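Local atomic coordinates of CurM Sulfotransferase (PDB entry 4GBM), a protein that probably transfers a sulfo group from PAPS to an intermediate of curacin biosynthesis, acting as the sulfotransferase domain of a polyketide synthase. Residues G33-L38 against P130-D135; P62-L67 against E86-T91; T139-P144 against A198-N203. The protein carries 2 engineered substitutions. All blocks are in the same frame, centred on the assembly; numbering follows the deposited sequence.

How the contacts relate
Contact 1 joins two parallel strands at the heart of the sheet, and each of the other two sets a loop against a helix. Contact 2 has its centre about 13 Å from that of contact 1, touching it where Leu67 CD2 lies 3.9 Å from Phe36 CE1. Contact 3 is about 19 Å from contact 1, centre to centre, yet the two are tied by Tyr140, whose OH lies 2.5 Å from Asp135 OD2, probably a hydrogen bond. Tyr140 also packs on Leu67, so one ring meets both other contacts. The bound adenosine-3',5'-diphosphate lies about 8, 7 and 11 Å from the side chains of Ile37, Glu63 and Ser200.

Contact 1: residues G33-L38 against P130-D135; sequences GIIFIL and PRLLVD
The carbonyl oxygen Ile35 O accepts Asp135 N at 2.7 Å, a nearly straight bond, and the CA-H of Val134 adds a weaker contact beside it. Asp135 then returns the favour: its own O accepts Ile37 N at 3.0 Å, this time from above the carbonyl plane, while the CA-H of Phe36 also leans on it. One step earlier Ile35 N donates to Leu133 O. These alternating bonds, straddling Ile35 on one strand and Asp135 on the other, are the pattern of parallel strands, here only 16° apart in direction.

Side chains alternate between the two faces. On the face of Ile35 and Val134 the contact is all aliphatic: Ile35 CD1 meets Leu132 CD1 at 3.9 Å, the two chains crossing at about a right angle, and Ile37 CD1 sits 3.7 Å from Val134 CG1. On the face of Phe36 and Asp135, the carboxylate runs alongside the ring, its plane turned 31° from it, with OD1 3.8 Å from Phe36 CE1. Ile34 also reaches Asp135. Its CG1 lies between the backbone N and the carbonyl carbon (chi1 63°), which brings CD1 to within 3.8 Å of Asp135 CB. Buried among these carbons, the carboxylate is held at both oxygens, OD1 by the hydroxyl of Tyr121 and OD2 by that of Tyr140; such hydroxyls would be expected to favour its charged form.

Strand 35-39 is the middle of the five-stranded parallel sheet of the P-loop sulfotransferase fold. Strand 158-163 runs along its other edge, strand 58-59 flanks 132-136, and helix 117-128 packs over Ile34 and Leu133.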
loop_
_atom_site.group_PDB
_atom_site.type_symbol
_atom_site.label_atom_id
_atom_site.label_comp_id
_atom_site.label_asym_id
_atom_site.label_seq_id
_atom_site.Cartn_x
_atom_site.Cartn_y
_atom_site.Cartn_z
ATOM N N GLY A 33 9.543 -3.469 15.056
ATOM C CA GLY A 33 8.640 -3.823 13.960
ATOM C C GLY A 33 7.581 -2.790 13.648
ATOM O O GLY A 33 7.098 -2.081 14.541
ATOM N N ILE A 34 7.228 -2.703 12.369
ATOM C CA ILE A 34 6.130 -1.845 11.928
ATOM C C ILE A 34 5.046 -2.703 11.293
ATOM O O ILE A 34 5.068 -3.929 11.415
ATOM C CB ILE A 34 6.609 -0.708 10.980
ATOM C CG1 ILE A 34 7.207 -1.267 9.679
ATOM C CG2 ILE A 34 7.592 0.219 11.717
ATOM C CD1 ILE A 34 7.421 -0.205 8.601
ATOM N N ILE A 35 4.076 -2.053 10.660
ATOM C CA ILE A 35 3.015 -2.758 9.947
ATOM C C ILE A 35 3.154 -2.456 8.461
ATOM O O ILE A 35 3.265 -1.295 8.076
ATOM C CB ILE A 35 1.630 -2.298 10.444
ATOM C CG1 ILE A 35 1.487 -2.602 11.938
ATOM C CG2 ILE A 35 0.511 -2.968 9.626
ATOM C CD1 ILE A 35 0.422 -1.746 12.648
ATOM N N PHE A 36 3.178 -3.503 7.633
ATOM C CA PHE A 36 3.185 -3.328 6.172
ATOM C C PHE A 36 1.857 -3.741 5.564
ATOM O O PHE A 36 1.246 -4.717 6.009
ATOM C CB PHE A 36 4.289 -4.168 5.525
ATOM C CG PHE A 36 5.675 -3.664 5.793
ATOM C CD1 PHE A 36 6.214 -2.629 5.033
ATOM C CD2 PHE A 36 6.451 -4.228 6.801
ATOM C CE1 PHE A 36 7.505 -2.160 5.281
ATOM C CE2 PHE A 36 7.745 -3.768 7.059
ATOM C CZ PHE A 36 8.277 -2.738 6.294
ATOM N N ILE A 37 1.397 -2.995 4.560
ATOM C CA ILE A 37 0.275 -3.463 3.737
ATOM C C ILE A 37 0.849 -3.868 2.386
ATOM O O ILE A 37 1.400 -3.034 1.664
ATOM C CB ILE A 37 -0.842 -2.401 3.542
ATOM C CG1 ILE A 37 -1.497 -2.053 4.883
ATOM C CG2 ILE A 37 -1.901 -2.925 2.553
ATOM C CD1 ILE A 37 -2.409 -0.812 4.852
ATOM N N LEU A 38 0.734 -5.154 2.066
ATOM C CA LEU A 38 1.226 -5.685 0.791
ATOM C C LEU A 38 0.074 -6.044 -0.126
ATOM O O LEU A 38 -0.873 -6.725 0.285
ATOM C CB LEU A 38 2.075 -6.935 1.019
ATOM C CG LEU A 38 3.263 -6.816 1.975
ATOM C CD1 LEU A 38 3.987 -8.141 2.034
ATOM C CD2 LEU A 38 4.212 -5.685 1.576
ATOM N N PRO A 130 3.957 7.261 20.580
ATOM C CA PRO A 130 3.919 5.794 20.652
ATOM C C PRO A 130 3.138 5.098 19.525
ATOM O O PRO A 130 2.968 3.879 19.562
ATOM C CB PRO A 130 3.226 5.542 21.996
ATOM C CG PRO A 130 2.290 6.679 22.129
ATOM C CD PRO A 130 2.968 7.869 21.494
ATOM N N ARG A 131 2.678 5.864 18.541
ATOM C CA ARG A 131 1.972 5.295 17.385
ATOM C C ARG A 131 2.863 4.343 16.588
ATOM O O ARG A 131 4.087 4.503 16.563
ATOM C CB ARG A 131 1.450 6.405 16.470
ATOM C CG ARG A 131 0.350 7.263 17.089
ATOM C CD ARG A 131 0.014 8.461 16.211
ATOM N NE ARG A 131 1.068 9.478 16.263
ATOM C CZ ARG A 131 1.029 10.639 15.612
ATOM N NH1 ARG A 131 -0.007 10.945 14.839
ATOM N NH2 ARG A 131 2.037 11.495 15.733
ATOM N N LEU A 132 2.237 3.353 15.952
ATOM C CA LEU A 132 2.914 2.420 15.051
ATOM C C LEU A 132 2.733 2.839 13.597
ATOM O O LEU A 132 1.622 3.131 13.161
ATOM C CB LEU A 132 2.356 0.996 15.199
ATOM C CG LEU A 132 2.578 0.162 16.466
ATOM C CD1 LEU A 132 1.922 -1.197 16.250
ATOM C CD2 LEU A 132 4.058 -0.014 16.808
ATOM N N LEU A 133 3.828 2.833 12.843
ATOM C CA LEU A 133 3.785 3.154 11.421
ATOM C C LEU A 133 3.132 2.042 10.608
ATOM O O LEU A 133 3.432 0.864 10.798
ATOM C CB LEU A 133 5.203 3.406 10.904
ATOM C CG LEU A 133 5.359 3.769 9.429
ATOM C CD1 LEU A 133 4.700 5.104 9.125
ATOM C CD2 LEU A 133 6.836 3.827 9.077
ATOM N N VAL A 134 2.212 2.444 9.737
ATOM C CA VAL A 134 1.642 1.583 8.705
ATOM C C VAL A 134 2.251 2.018 7.392
ATOM O O VAL A 134 2.067 3.158 6.953
ATOM C CB VAL A 134 0.110 1.722 8.624
ATOM C CG1 VAL A 134 -0.435 0.845 7.504
ATOM C CG2 VAL A 134 -0.538 1.373 9.960
ATOM N N ASP A 135 2.991 1.104 6.777
ATOM C CA ASP A 135 3.728 1.381 5.552
ATOM C C ASP A 135 3.093 0.597 4.397
ATOM O O ASP A 135 3.232 -0.623 4.307
ATOM C CB ASP A 135 5.208 1.017 5.749
ATOM C CG ASP A 135 6.083 1.472 4.600
ATOM O OD1 ASP A 135 7.309 1.604 4.812
ATOM O OD2 ASP A 135 5.554 1.697 3.493
#

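Contact 2: residues P62-L67 against E86-T91; sequences PELHLL and EGLQKT. With ZN (zinc ion), chain F; ZN (zinc ion), chain B; SO4 (sulfate ion), chain Q.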
loop_
_atom_site.group_PDB
_atom_site.type_symbol
_atom_site.label_atom_id
_atom_site.label_comp_id
_atom_site.label_asym_id
_atom_site.label_seq_id
_atom_site.Cartn_x
_atom_site.Cartn_y
_atom_site.Cartn_z
ATOM N N PRO A 62 0.411 8.536 3.056
ATOM C CA PRO A 62 0.659 8.177 1.658
ATOM C C PRO A 62 2.079 7.628 1.517
ATOM O O PRO A 62 2.912 7.829 2.415
ATOM C CB PRO A 62 0.546 9.518 0.911
ATOM C CG PRO A 62 -0.147 10.450 1.856
ATOM C CD PRO A 62 0.218 9.988 3.233
ATOM N N GLU A 63 2.338 6.950 0.400
ATOM C CA GLU A 63 3.603 6.253 0.155
ATOM C C GLU A 63 4.846 7.076 0.500
ATOM O O GLU A 63 5.030 8.193 0.014
ATOM C CB GLU A 63 3.678 5.789 -1.306
ATOM C CG GLU A 63 2.875 4.519 -1.625
ATOM C CD GLU A 63 1.377 4.729 -1.873
ATOM O OE1 GLU A 63 0.861 5.873 -1.819
ATOM O OE2 GLU A 63 0.710 3.707 -2.128
ATOM N N LEU A 64 5.709 6.490 1.326
ATOM C CA LEU A 64 6.939 7.156 1.764
ATOM C C LEU A 64 8.085 6.973 0.776
ATOM O O LEU A 64 9.028 7.772 0.770
ATOM C CB LEU A 64 7.358 6.635 3.143
ATOM C CG LEU A 64 6.374 6.880 4.290
ATOM C CD1 LEU A 64 6.796 6.096 5.523
ATOM C CD2 LEU A 64 6.236 8.365 4.596
ATOM N N HIS A 65 8.021 5.921 -0.043
ATOM C CA HIS A 65 9.080 5.615 -1.021
ATOM C C HIS A 65 10.485 5.529 -0.393
ATOM O O HIS A 65 11.469 5.996 -0.975
ATOM C CB HIS A 65 9.065 6.617 -2.195
ATOM C CG HIS A 65 7.702 6.853 -2.778
ATOM N ND1 HIS A 65 7.071 5.936 -3.586
ATOM C CD2 HIS A 65 6.854 7.902 -2.666
ATOM C CE1 HIS A 65 5.896 6.411 -3.959
ATOM N NE2 HIS A 65 5.735 7.598 -3.404
ATOM N N LEU A 66 10.564 4.906 0.780
ATOM C CA LEU A 66 11.838 4.717 1.476
ATOM C C LEU A 66 12.390 3.306 1.265
ATOM O O LEU A 66 13.554 3.141 0.885
ATOM C CB LEU A 66 11.671 4.992 2.972
ATOM C CG LEU A 66 11.373 6.433 3.408
ATOM C CD1 LEU A 66 11.032 6.459 4.884
ATOM C CD2 LEU A 66 12.550 7.358 3.115
ATOM N N LEU A 67 11.536 2.304 1.482
ATOM C CA LEU A 67 11.955 0.897 1.488
ATOM C C LEU A 67 12.801 0.427 0.287
ATOM O O LEU A 67 13.710 -0.381 0.475
ATOM C CB LEU A 67 10.751 -0.035 1.702
ATOM C CG LEU A 67 11.055 -1.477 2.121
ATOM C CD1 LEU A 67 11.772 -1.534 3.478
ATOM C CD2 LEU A 67 9.765 -2.276 2.151
ATOM N N GLU A 86 4.141 13.149 -2.209
ATOM C CA GLU A 86 4.599 13.901 -1.042
ATOM C C GLU A 86 4.312 13.233 0.302
ATOM O O GLU A 86 4.268 13.912 1.327
ATOM C CB GLU A 86 3.995 15.305 -1.066
ATOM C CG GLU A 86 4.451 16.127 -2.258
ATOM C CD GLU A 86 3.953 17.553 -2.237
ATOM O OE1 GLU A 86 4.402 18.321 -3.105
ATOM O OE2 GLU A 86 3.123 17.916 -1.370
ATOM N N GLY A 87 4.132 11.910 0.301
ATOM C CA GLY A 87 3.914 11.163 1.545
ATOM C C GLY A 87 4.910 11.525 2.634
ATOM O O GLY A 87 4.529 11.792 3.778
ATOM N N LEU A 88 6.192 11.536 2.282
ATOM C CA LEU A 88 7.235 11.867 3.257
ATOM C C LEU A 88 7.157 13.322 3.712
ATOM O O LEU A 88 7.242 13.605 4.908
ATOM C CB LEU A 88 8.627 11.525 2.711
ATOM C CG LEU A 88 9.800 11.625 3.698
ATOM C CD1 LEU A 88 9.665 10.606 4.840
ATOM C CD2 LEU A 88 11.113 11.421 2.954
ATOM N N GLN A 89 6.967 14.237 2.762
ATOM C CA GLN A 89 6.783 15.660 3.074
ATOM C C GLN A 89 5.576 15.889 3.986
ATOM O O GLN A 89 5.677 16.603 4.982
ATOM C CB GLN A 89 6.657 16.475 1.788
ATOM C CG GLN A 89 6.755 17.972 1.976
ATOM C CD GLN A 89 6.580 18.733 0.672
ATOM O OE1 GLN A 89 5.528 19.316 0.418
ATOM N NE2 GLN A 89 7.612 18.722 -0.165
ATOM N N LYS A 90 4.445 15.259 3.655
ATOM C CA LYS A 90 3.236 15.357 4.471
ATOM C C LYS A 90 3.417 14.753 5.854
ATOM O O LYS A 90 2.856 15.257 6.830
ATOM C CB LYS A 90 2.038 14.704 3.767
ATOM C CG LYS A 90 1.480 15.536 2.625
ATOM C CD LYS A 90 0.319 14.827 1.942
ATOM C CE LYS A 90 -0.258 15.677 0.819
ATOM N NZ LYS A 90 -0.818 16.966 1.306
ATOM N N THR A 91 4.194 13.670 5.933
ATOM C CA THR A 91 4.469 13.031 7.215
ATOM C C THR A 91 5.156 14.000 8.174
ATOM O O THR A 91 4.683 14.197 9.294
ATOM C CB THR A 91 5.280 11.725 7.043
ATOM O OG1 THR A 91 4.440 10.741 6.427
ATOM C CG2 THR A 91 5.753 11.193 8.386
HETATM ZN ZN ZN F . 7.794 4.118 -4.424
HETATM ZN ZN ZN B . 3.534 20.116 -2.799
HETATM S S SO4 Q . 9.045 13.961 -0.580
HETATM O O1 SO4 Q . 9.950 13.066 0.132
HETATM O O2 SO4 Q . 8.889 13.438 -1.937
HETATM O O3 SO4 Q . 7.741 13.981 0.069
HETATM O O4 SO4 Q . 9.665 15.279 -0.616
HETATM O O HOH W 1 6.952 10.409 -0.070
HETATM O O HOH W 2 3.603 9.716 -1.595
HETATM O O HOH W 3 3.440 20.988 -1.004
HETATM O O HOH W 4 6.504 3.733 -6.090
#
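Leu88 reaches from the first turn of its helix toward Leu64 and Leu66, passing a sulfate, probably from the crystallisation liquor, that Gln89 N and Arg75 hold. Its CB lies 3.3 Å from the sulfate O1, and CG stays beside that same oxygen. At the fork the branches part: CD1 meets Leu64 CD2 at 4.1 Å, whereas CD2 touches both the sulfate and Leu66 CD2. With CG anti to the backbone N (chi1 -171°), the fork is carried to the two leucines. Leu64 CD2 also comes to 3.5 Å from Thr91 OG1, a hydroxyl that donates to Gly87 O, which Thr91 N grips from the opposite face of its plane.

Next to this apolar patch the backbones meet through water. Water 2 gives a proton to Glu63 O at 2.6 Å and accepts from Gly87 N at 2.9 Å; water 1 accepts from Leu88 N and can also donate to Glu63 O. Glu86, the N-cap, and His65 each bind a separate zinc ion, through OE1 and ND1.

Helix 87-96 thus sits against the loop after strand 58-59, with helices 72-78 (on Leu66 and Leu88), 100-113 (Ile107 on Leu88) and 117-128 (Leu124 on Leu64 and Thr91) packing round it.

Contact 3: residues T139-P144 against A198-N203; sequences TYAMEP and AKSNQN
Ala141 and Ser200 bring the two backbones together, their CA atoms 4.7 Å apart. Residues 140-142 form the end of a short 3-10 turn, held by Met142 N donating to Thr139 O, and the chain then leaves through Glu143, the N-cap of helix 144-153. Facing it is the middle of helix 189-208, where Asn203 N donates to Lys199 O in the regular alpha pattern. Lys199, Ser200 and Asn203 therefore present one side of the helix to the turn.

The small methyl of Ala141 allows this close approach: its CB rests 3.7 Å from Ser200 O. Asn203 lies ahead of the carbonyl oxygen of the same alanine, CB only 3.2 Å from Ala141 O. Its OD1 is modelled nearer still, 2.9 Å from Ala141 O, but two acceptors meet there, so this is not a bond and the contact is doubtful. Set beside the backbone N by chi1 of -72°, the amide of Asn203 also crosses the ring of Pro144 obliquely, Asn203 ND2 lying 3.7 Å from Pro144 CG.

Lys199, Met142 and Ser200 were each modelled in two conformers, and what their ends do is less certain. In the conformer described here Lys199 curls back at its last torsion, where NZ donates to Asn203 OD1 in the carbonyl plane, on a lone pair. Ser200 OG is hydrogen-bonded within its own helix, to Val196 O.

Ser200 also touches Ser40 and Pro41, in the loop after strand 35-39 that, as in other sulfotransferases, probably binds the 5'-phosphate of the cofactor. The turn itself begins the beta-alpha-beta crossover from strand 132-136 through helix 144-153 to strand 158-163, a connection of parallel alpha/beta sheets that here passes over strand 35-39, lying between the two, in a P-loop-type fold.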
loop_
_atom_site.group_PDB
_atom_site.type_symbol
_atom_site.label_atom_id
_atom_site.label_comp_id
_atom_site.label_asym_id
_atom_site.label_seq_id
_atom_site.Cartn_x
_atom_site.Cartn_y
_atom_site.Cartn_z
ATOM N N THR A 139 3.873 -1.237 -4.865
ATOM C CA THR A 139 5.106 -1.488 -5.604
ATOM C C THR A 139 6.060 -2.454 -4.882
ATOM O O THR A 139 6.918 -3.072 -5.534
ATOM C CB THR A 139 5.838 -0.182 -5.976
ATOM O OG1 THR A 139 6.295 0.463 -4.792
ATOM C CG2 THR A 139 4.917 0.749 -6.740
ATOM N N TYR A 140 5.914 -2.599 -3.558
ATOM C CA TYR A 140 6.802 -3.496 -2.789
ATOM C C TYR A 140 6.734 -4.928 -3.311
ATOM O O TYR A 140 7.754 -5.610 -3.406
ATOM C CB TYR A 140 6.465 -3.504 -1.293
ATOM C CG TYR A 140 6.588 -2.174 -0.585
ATOM C CD1 TYR A 140 7.422 -1.160 -1.073
ATOM C CD2 TYR A 140 5.884 -1.939 0.599
ATOM C CE1 TYR A 140 7.528 0.065 -0.396
ATOM C CE2 TYR A 140 5.977 -0.722 1.269
ATOM C CZ TYR A 140 6.807 0.270 0.764
ATOM O OH TYR A 140 6.897 1.473 1.426
ATOM N N ALA A 141 5.523 -5.361 -3.667
ATOM C CA ALA A 141 5.283 -6.738 -4.097
ATOM C C ALA A 141 5.841 -7.049 -5.479
ATOM O O ALA A 141 5.915 -8.208 -5.868
ATOM C CB ALA A 141 3.802 -7.049 -4.047
ATOM N N MET A 142 6.251 -6.016 -6.212
ATOM C CA MET A 142 6.799 -6.201 -7.555
ATOM C C MET A 142 8.242 -6.696 -7.549
ATOM O O MET A 142 8.732 -7.196 -8.560
ATOM C CB MET A 142 6.687 -4.904 -8.360
ATOM C CG MET A 142 5.256 -4.453 -8.582
ATOM S SD MET A 142 4.307 -5.653 -9.533
ATOM C CE MET A 142 4.907 -5.356 -11.196
ATOM N N GLU A 143 8.918 -6.559 -6.411
ATOM C CA GLU A 143 10.324 -6.953 -6.303
ATOM C C GLU A 143 10.587 -7.737 -5.022
ATOM O O GLU A 143 10.540 -7.162 -3.931
ATOM C CB GLU A 143 11.240 -5.720 -6.341
ATOM C CG GLU A 143 11.277 -4.962 -7.671
ATOM C CD GLU A 143 11.910 -5.752 -8.811
ATOM O OE1 GLU A 143 11.655 -5.394 -9.983
ATOM O OE2 GLU A 143 12.655 -6.726 -8.552
ATOM N N PRO A 144 10.876 -9.048 -5.142
ATOM C CA PRO A 144 11.176 -9.840 -3.947
ATOM C C PRO A 144 12.269 -9.238 -3.056
ATOM O O PRO A 144 12.192 -9.377 -1.837
ATOM C CB PRO A 144 11.628 -11.183 -4.523
ATOM C CG PRO A 144 10.862 -11.287 -5.795
ATOM C CD PRO A 144 10.882 -9.887 -6.356
ATOM N N ALA A 198 -0.488 -11.238 -11.142
ATOM C CA ALA A 198 0.070 -12.571 -10.900
ATOM C C ALA A 198 1.426 -12.507 -10.200
ATOM O O ALA A 198 1.648 -13.221 -9.215
ATOM C CB ALA A 198 0.183 -13.354 -12.215
ATOM N N LYS A 199 2.316 -11.643 -10.696
ATOM C CA LYS A 199 3.663 -11.527 -10.128
ATOM C C LYS A 199 3.633 -10.962 -8.708
ATOM O O LYS A 199 4.307 -11.495 -7.815
ATOM C CB LYS A 199 4.582 -10.697 -11.036
ATOM C CG LYS A 199 5.960 -10.425 -10.452
ATOM C CD LYS A 199 6.928 -9.875 -11.488
ATOM C CE LYS A 199 8.184 -9.309 -10.830
ATOM N NZ LYS A 199 8.870 -10.258 -9.891
ATOM N N SER A 200 2.857 -9.899 -8.496
ATOM C CA SER A 200 2.731 -9.285 -7.173
ATOM C C SER A 200 2.230 -10.306 -6.162
ATOM O O SER A 200 2.801 -10.466 -5.086
ATOM C CB SER A 200 1.780 -8.088 -7.216
ATOM O OG SER A 200 2.261 -7.087 -8.091
ATOM N N ASN A 201 1.157 -11.005 -6.523
ATOM C CA ASN A 201 0.585 -11.985 -5.609
ATOM C C ASN A 201 1.487 -13.178 -5.368
ATOM O O ASN A 201 1.653 -13.598 -4.228
ATOM C CB ASN A 201 -0.822 -12.382 -6.037
ATOM C CG ASN A 201 -1.832 -11.345 -5.641
ATOM O OD1 ASN A 201 -2.099 -11.163 -4.451
ATOM N ND2 ASN A 201 -2.376 -10.624 -6.622
ATOM N N GLN A 202 2.100 -13.706 -6.427
ATOM C CA GLN A 202 3.041 -14.806 -6.237
ATOM C C GLN A 202 4.232 -14.390 -5.362
ATOM O O GLN A 202 4.662 -15.157 -4.490
ATOM C CB GLN A 202 3.521 -15.389 -7.570
ATOM C CG GLN A 202 4.224 -16.746 -7.393
ATOM C CD GLN A 202 3.315 -17.779 -6.753
ATOM O OE1 GLN A 202 2.259 -18.113 -7.297
ATOM N NE2 GLN A 202 3.714 -18.287 -5.594
ATOM N N ASN A 203 4.748 -13.180 -5.578
ATOM C CA ASN A 203 5.861 -12.676 -4.768
ATOM C C ASN A 203 5.470 -12.573 -3.290
ATOM O O ASN A 203 6.244 -12.951 -2.413
ATOM C CB ASN A 203 6.359 -11.313 -5.266
ATOM C CG ASN A 203 7.134 -11.391 -6.585
ATOM O OD1 ASN A 203 7.338 -10.360 -7.245
ATOM N ND2 ASN A 203 7.559 -12.585 -6.974
#